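Local structure of molinate hydrolase (Gulosibacter molinativorax, 4UB9) at residues Thr139-Thr144 with Ala166-Ala171; Pro330-Gln335 with Leu390-Trp395. The protein hydrolyses the thiocarbamate pesticide molinate and contains zinc, belonging to the amidohydrolases, a family generally assigned to carbon-nitrogen bonds other than peptide bonds. All coordinates share one frame; numbering follows the deposited sequence.

Contact 1. Residues Thr139-Thr144 with Ala166-Ala171; sequences TTVFDT and ARIFFA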
loop_
_atom_site.group_PDB
_atom_site.type_symbol
_atom_site.label_atom_id
_atom_site.label_comp_id
_atom_site.label_asym_id
_atom_site.label_seq_id
_atom_site.Cartn_x
_atom_site.Cartn_y
_atom_site.Cartn_z
ATOM N N THR A 139 5.351 37.443 19.684
ATOM C CA THR A 139 5.845 37.367 21.054
ATOM C C THR A 139 5.072 36.352 21.922
ATOM O O THR A 139 5.557 35.921 22.971
ATOM C CB THR A 139 5.782 38.736 21.728
ATOM O OG1 THR A 139 4.570 39.394 21.325
ATOM C CG2 THR A 139 6.998 39.585 21.315
ATOM N N THR A 140 3.873 35.983 21.477
ATOM C CA THR A 140 3.063 34.947 22.157
ATOM C C THR A 140 2.495 33.940 21.173
ATOM O O THR A 140 1.869 34.318 20.178
ATOM C CB THR A 140 1.906 35.551 22.965
ATOM O OG1 THR A 140 2.431 36.489 23.913
ATOM C CG2 THR A 140 1.135 34.476 23.716
ATOM N N VAL A 141 2.750 32.652 21.452
ATOM C CA VAL A 141 2.168 31.587 20.664
ATOM C C VAL A 141 1.274 30.675 21.491
ATOM O O VAL A 141 1.577 30.333 22.631
ATOM C CB VAL A 141 3.221 30.709 19.930
ATOM C CG1 VAL A 141 3.950 31.523 18.875
ATOM C CG2 VAL A 141 4.188 30.075 20.891
ATOM N N PHE A 142 0.197 30.251 20.861
ATOM C CA PHE A 142 -0.737 29.287 21.444
ATOM C C PHE A 142 -0.627 28.010 20.684
ATOM O O PHE A 142 -1.034 27.907 19.508
ATOM C CB PHE A 142 -2.145 29.840 21.391
ATOM C CG PHE A 142 -2.341 30.981 22.311
ATOM C CD1 PHE A 142 -2.661 30.779 23.636
ATOM C CD2 PHE A 142 -2.151 32.276 21.876
ATOM C CE1 PHE A 142 -2.835 31.856 24.520
ATOM C CE2 PHE A 142 -2.310 33.342 22.741
ATOM C CZ PHE A 142 -2.657 33.128 24.068
ATOM N N ASP A 143 -0.033 27.034 21.355
ATOM C CA ASP A 143 0.202 25.707 20.794
ATOM C C ASP A 143 -0.938 24.745 21.145
ATOM O O ASP A 143 -1.187 24.416 22.286
ATOM C CB ASP A 143 1.533 25.142 21.260
ATOM C CG ASP A 143 1.838 23.766 20.653
ATOM O OD1 ASP A 143 0.945 22.863 20.677
ATOM O OD2 ASP A 143 2.987 23.559 20.192
ATOM N N THR A 144 -1.552 24.261 20.103
ATOM C CA THR A 144 -2.865 23.618 20.141
ATOM C C THR A 144 -2.784 22.077 20.041
ATOM O O THR A 144 -3.763 21.355 20.208
ATOM C CB THR A 144 -3.616 24.276 18.977
ATOM O OG1 THR A 144 -4.428 25.350 19.480
ATOM C CG2 THR A 144 -4.360 23.387 18.207
ATOM N N ALA A 166 9.376 33.189 21.769
ATOM C CA ALA A 166 8.013 33.598 22.054
ATOM C C ALA A 166 7.507 32.879 23.285
ATOM O O ALA A 166 7.895 31.731 23.536
ATOM C CB ALA A 166 7.093 33.296 20.874
ATOM N N ARG A 167 6.671 33.549 24.087
ATOM C CA ARG A 167 6.108 32.838 25.216
ATOM C C ARG A 167 5.029 31.884 24.693
ATOM O O ARG A 167 4.350 32.128 23.675
ATOM C CB ARG A 167 5.611 33.724 26.340
ATOM C CG ARG A 167 4.256 34.323 26.167
ATOM C CD ARG A 167 3.842 35.094 27.423
ATOM N NE ARG A 167 4.725 36.218 27.662
ATOM C CZ ARG A 167 4.833 37.311 26.903
ATOM N NH1 ARG A 167 4.072 37.504 25.830
ATOM N NH2 ARG A 167 5.715 38.254 27.237
ATOM N N ILE A 168 4.938 30.782 25.392
ATOM C CA ILE A 168 4.106 29.669 25.020
ATOM C C ILE A 168 2.998 29.419 26.007
ATOM O O ILE A 168 3.205 29.389 27.210
ATOM C CB ILE A 168 4.917 28.387 24.973
ATOM C CG1 ILE A 168 6.047 28.511 23.975
ATOM C CG2 ILE A 168 4.027 27.208 24.558
ATOM C CD1 ILE A 168 7.008 27.343 24.029
ATOM N N PHE A 169 1.825 29.196 25.457
ATOM C CA PHE A 169 0.723 28.557 26.173
ATOM C C PHE A 169 0.236 27.366 25.365
ATOM O O PHE A 169 0.155 27.435 24.153
ATOM C CB PHE A 169 -0.413 29.543 26.409
ATOM C CG PHE A 169 0.011 30.722 27.199
ATOM C CD1 PHE A 169 0.323 30.607 28.550
ATOM C CD2 PHE A 169 0.134 31.979 26.571
ATOM C CE1 PHE A 169 0.756 31.714 29.299
ATOM C CE2 PHE A 169 0.575 33.073 27.299
ATOM C CZ PHE A 169 0.877 32.949 28.668
ATOM N N PHE A 170 -0.118 26.282 26.057
ATOM C CA PHE A 170 -0.442 25.055 25.354
ATOM C C PHE A 170 -1.674 24.274 25.834
ATOM O O PHE A 170 -2.113 24.402 26.961
ATOM C CB PHE A 170 0.780 24.174 25.318
ATOM C CG PHE A 170 1.238 23.735 26.651
ATOM C CD1 PHE A 170 0.546 22.754 27.339
ATOM C CD2 PHE A 170 2.382 24.248 27.201
ATOM C CE1 PHE A 170 0.996 22.328 28.585
ATOM C CE2 PHE A 170 2.841 23.829 28.435
ATOM C CZ PHE A 170 2.161 22.864 29.135
ATOM N N ALA A 171 -2.216 23.485 24.919
ATOM C CA ALA A 171 -3.278 22.512 25.206
ATOM C C ALA A 171 -2.758 21.165 25.616
ATOM O O ALA A 171 -3.481 20.368 26.211
ATOM C CB ALA A 171 -4.142 22.291 23.975
#
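Val141 takes both of its main-chain bonds from the neighbouring strand, giving N-H to Arg167 O (N to O 2.8 Å) and receiving Phe169 N at its own carbonyl, the alternation that defines a parallel ladder. Asp143 repeats it with Phe169 O and Ala171 N, and Arg167 N meets Thr139 O at the near end. Helix 148-159 links the two strands, making this a right-handed beta-alpha-beta crossover of the TIM-barrel type of fold.

The polar side-chain bond runs from Arg167 NH1 to Thr140 OG1, 2.7 Å away at the edge of the guanidinium and 9° out of its plane, although the hydrogen is bent off line (132°). A turn at chi3 (64°) folds the arginine back toward the threonine. NH1 also forms a salt bridge with Asp446, and NH2 one with Glu470.

On the same sheet face, Phe142 and Phe169 lie side by side, near parallel but slid apart, with CE1 of Phe142 3.6 Å from CD2 of Phe169. Thr140 CG2 sits at the edge of the Phe169 ring, 3.9 Å from CE2. On the other face of the sheet, Val141 CG2 packs on Ile168 CG1 at 3.9 Å.

The carboxylates of Asp446 and Glu470 probably balance the charge that Arg167 carries into this buried site, with Thr140 OG1 taking one more N-H, while the ladder fixes the register in which its neighbours pack.

Contact 2. Residues Pro330-Gln335 with Leu390-Trp395; sequences PTTIAQ and LHERPW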
loop_
_atom_site.group_PDB
_atom_site.type_symbol
_atom_site.label_atom_id
_atom_site.label_comp_id
_atom_site.label_asym_id
_atom_site.label_seq_id
_atom_site.Cartn_x
_atom_site.Cartn_y
_atom_site.Cartn_z
ATOM N N PRO A 330 -7.056 30.177 6.186
ATOM C CA PRO A 330 -7.245 30.365 4.793
ATOM C C PRO A 330 -5.964 30.188 4.019
ATOM O O PRO A 330 -4.864 30.062 4.541
ATOM C CB PRO A 330 -7.673 31.812 4.732
ATOM C CG PRO A 330 -6.769 32.434 5.740
ATOM C CD PRO A 330 -6.720 31.447 6.860
ATOM N N THR A 331 -6.167 30.280 2.742
ATOM C CA THR A 331 -5.167 30.071 1.779
ATOM C C THR A 331 -5.236 31.282 0.827
ATOM O O THR A 331 -6.309 31.809 0.562
ATOM C CB THR A 331 -5.524 28.751 1.131
ATOM O OG1 THR A 331 -4.341 28.102 0.684
ATOM C CG2 THR A 331 -6.525 28.937 0.104
ATOM N N THR A 332 -4.087 31.785 0.400
ATOM C CA THR A 332 -4.059 32.918 -0.522
ATOM C C THR A 332 -4.535 32.482 -1.881
ATOM O O THR A 332 -4.588 31.295 -2.207
ATOM C CB THR A 332 -2.663 33.507 -0.698
ATOM O OG1 THR A 332 -1.786 32.526 -1.249
ATOM C CG2 THR A 332 -2.097 33.994 0.601
ATOM N N ILE A 333 -4.857 33.445 -2.711
ATOM C CA ILE A 333 -5.286 33.137 -4.095
ATOM C C ILE A 333 -4.267 32.292 -4.853
ATOM O O ILE A 333 -4.604 31.311 -5.486
ATOM C CB ILE A 333 -5.530 34.449 -4.872
ATOM C CG1 ILE A 333 -6.824 35.099 -4.344
ATOM C CG2 ILE A 333 -5.628 34.195 -6.379
ATOM C CD1 ILE A 333 -6.934 36.584 -4.639
ATOM N N ALA A 334 -3.002 32.687 -4.726
ATOM C CA ALA A 334 -1.910 32.048 -5.447
ATOM C C ALA A 334 -1.616 30.638 -4.931
ATOM O O ALA A 334 -1.491 29.682 -5.694
ATOM C CB ALA A 334 -0.659 32.886 -5.357
ATOM N N GLN A 335 -1.537 30.513 -3.609
ATOM C CA GLN A 335 -1.309 29.199 -2.972
ATOM C C GLN A 335 -2.409 28.214 -3.349
ATOM O O GLN A 335 -2.152 27.084 -3.760
ATOM C CB GLN A 335 -1.171 29.354 -1.455
ATOM C CG GLN A 335 -1.159 28.052 -0.689
ATOM C CD GLN A 335 0.031 27.145 -1.007
ATOM O OE1 GLN A 335 1.163 27.591 -1.311
ATOM N NE2 GLN A 335 -0.208 25.853 -0.885
ATOM N N LEU A 390 5.909 26.214 -2.018
ATOM C CA LEU A 390 6.518 27.041 -0.982
ATOM C C LEU A 390 5.959 28.422 -0.944
ATOM O O LEU A 390 5.958 29.064 0.095
ATOM C CB LEU A 390 7.998 27.193 -1.199
ATOM C CG LEU A 390 8.818 25.973 -0.794
ATOM C CD1 LEU A 390 10.213 26.062 -1.436
ATOM C CD2 LEU A 390 8.916 25.865 0.718
ATOM N N HIS A 391 5.525 28.900 -2.092
ATOM C CA HIS A 391 5.084 30.285 -2.223
ATOM C C HIS A 391 3.764 30.509 -1.478
ATOM O O HIS A 391 2.716 29.988 -1.862
ATOM C CB HIS A 391 4.921 30.668 -3.702
ATOM C CG HIS A 391 4.470 32.075 -3.915
ATOM N ND1 HIS A 391 5.240 33.165 -3.567
ATOM C CD2 HIS A 391 3.335 32.576 -4.462
ATOM C CE1 HIS A 391 4.584 34.278 -3.844
ATOM N NE2 HIS A 391 3.435 33.946 -4.405
ATOM N N GLU A 392 3.844 31.291 -0.430
ATOM C CA GLU A 392 2.681 31.604 0.421
ATOM C C GLU A 392 2.094 30.324 1.024
ATOM O O GLU A 392 0.888 30.158 1.150
ATOM C CB GLU A 392 1.634 32.415 -0.353
ATOM C CG GLU A 392 2.107 33.848 -0.633
ATOM C CD GLU A 392 1.244 34.642 -1.610
ATOM O OE1 GLU A 392 0.157 34.161 -2.074
ATOM O OE2 GLU A 392 1.734 35.741 -1.981
ATOM N N ARG A 393 3.004 29.448 1.435
ATOM C CA ARG A 393 2.633 28.234 2.118
ATOM C C ARG A 393 2.034 28.631 3.463
ATOM O O ARG A 393 2.647 29.366 4.220
ATOM C CB ARG A 393 3.839 27.339 2.345
ATOM C CG ARG A 393 3.425 25.951 2.784
ATOM C CD ARG A 393 4.519 24.890 2.720
ATOM N NE ARG A 393 5.153 24.799 4.024
ATOM C CZ ARG A 393 5.011 23.810 4.874
ATOM N NH1 ARG A 393 4.300 22.741 4.575
ATOM N NH2 ARG A 393 5.607 23.912 6.032
ATOM N N PRO A 394 0.868 28.097 3.803
ATOM C CA PRO A 394 0.233 28.553 5.047
ATOM C C PRO A 394 0.843 28.019 6.330
ATOM O O PRO A 394 0.620 28.603 7.390
ATOM C CB PRO A 394 -1.232 28.108 4.885
ATOM C CG PRO A 394 -1.212 27.048 3.855
ATOM C CD PRO A 394 -0.033 27.288 2.977
ATOM N N TRP A 395 1.646 26.971 6.205
ATOM C CA TRP A 395 2.148 26.186 7.367
ATOM C C TRP A 395 3.634 26.384 7.724
ATOM O O TRP A 395 4.191 25.695 8.565
ATOM C CB TRP A 395 1.901 24.728 7.112
ATOM C CG TRP A 395 0.464 24.461 6.794
ATOM C CD1 TRP A 395 -0.590 24.729 7.577
ATOM C CD2 TRP A 395 -0.056 23.896 5.608
ATOM N NE1 TRP A 395 -1.759 24.339 6.975
ATOM C CE2 TRP A 395 -1.454 23.848 5.742
ATOM C CE3 TRP A 395 0.517 23.445 4.416
ATOM C CZ2 TRP A 395 -2.300 23.316 4.754
ATOM C CZ3 TRP A 395 -0.340 22.941 3.402
ATOM C CH2 TRP A 395 -1.724 22.865 3.599
HETATM O O HOH W 1 -1.750 30.965 1.479
#
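Thr332 and Glu392 meet through a short hydrogen bond in which OG1 of the threonine donates to OE1 of the glutamate at 2.7 Å. The hydroxyl comes to the anti side of the carboxylate, 18° out of its plane, and the two side chains cross at about a right angle. The same OG1 accepts from Gln335 N at 3.1 Å, which makes Thr332 the N-cap of helix 333-341. A chi1 of 62° sets OG1 between the backbone N and the carbonyl carbon, where it can serve both partners. The other carboxylate oxygen, OE2, is bonded by Gln406. With an alanine here, the Gln335 N-H would probably lose its cap and Glu392 OE1 this donor.

A water joins the backbones: it accepts from Thr332 N at 2.7 Å and donates to Glu392 O at 2.8 Å. Glu392 occupies the third position of a type II turn from Leu390 to Arg393, where its positive phi of 60° is expected.

Apolar contacts flank these bonds. Ala334 CB lies at the edge of the His391 imidazole, 4.1 Å from CD2, and one face of that ring carries Glu392 CG. Farther along, Gln335 CG rests against Pro394 CD at 3.9 Å, the two side chains again crossing steeply. Pro394 CG in turn sits over the centre of the Trp395 ring.

The loop between helices 387-390 and 400-410 thus meets the first turn of helix 333-341. Helix 400-410 packs on both Thr332 and Pro330, through Val403, Trp404 and Met408, and its Glu410 accepts from Ile333 N, while Met339 of helix 333-341 touches Trp395.

In the fold
Two ways of joining chain segments appear here within the amidohydrolase fold. Contact 1 is core: neighbouring parallel strands share a continuous backbone ladder, and nearly every residue that touches is buried. Contact 2 is partly buried and lies farther from the centre of the chain; it joins a helix start to a loop, so one capping threonine, a carboxylate and a water do the work that repeated main-chain bonds do in the sheet. The two hold different elements. The nearest atoms of contact 1 and contact 2 are about 11 Å apart, so they do not touch. Contact 1 ends nearer the metal: the side chain of Thr144 is about 7 Å from the zinc ion, that of Pro330 about 13 Å.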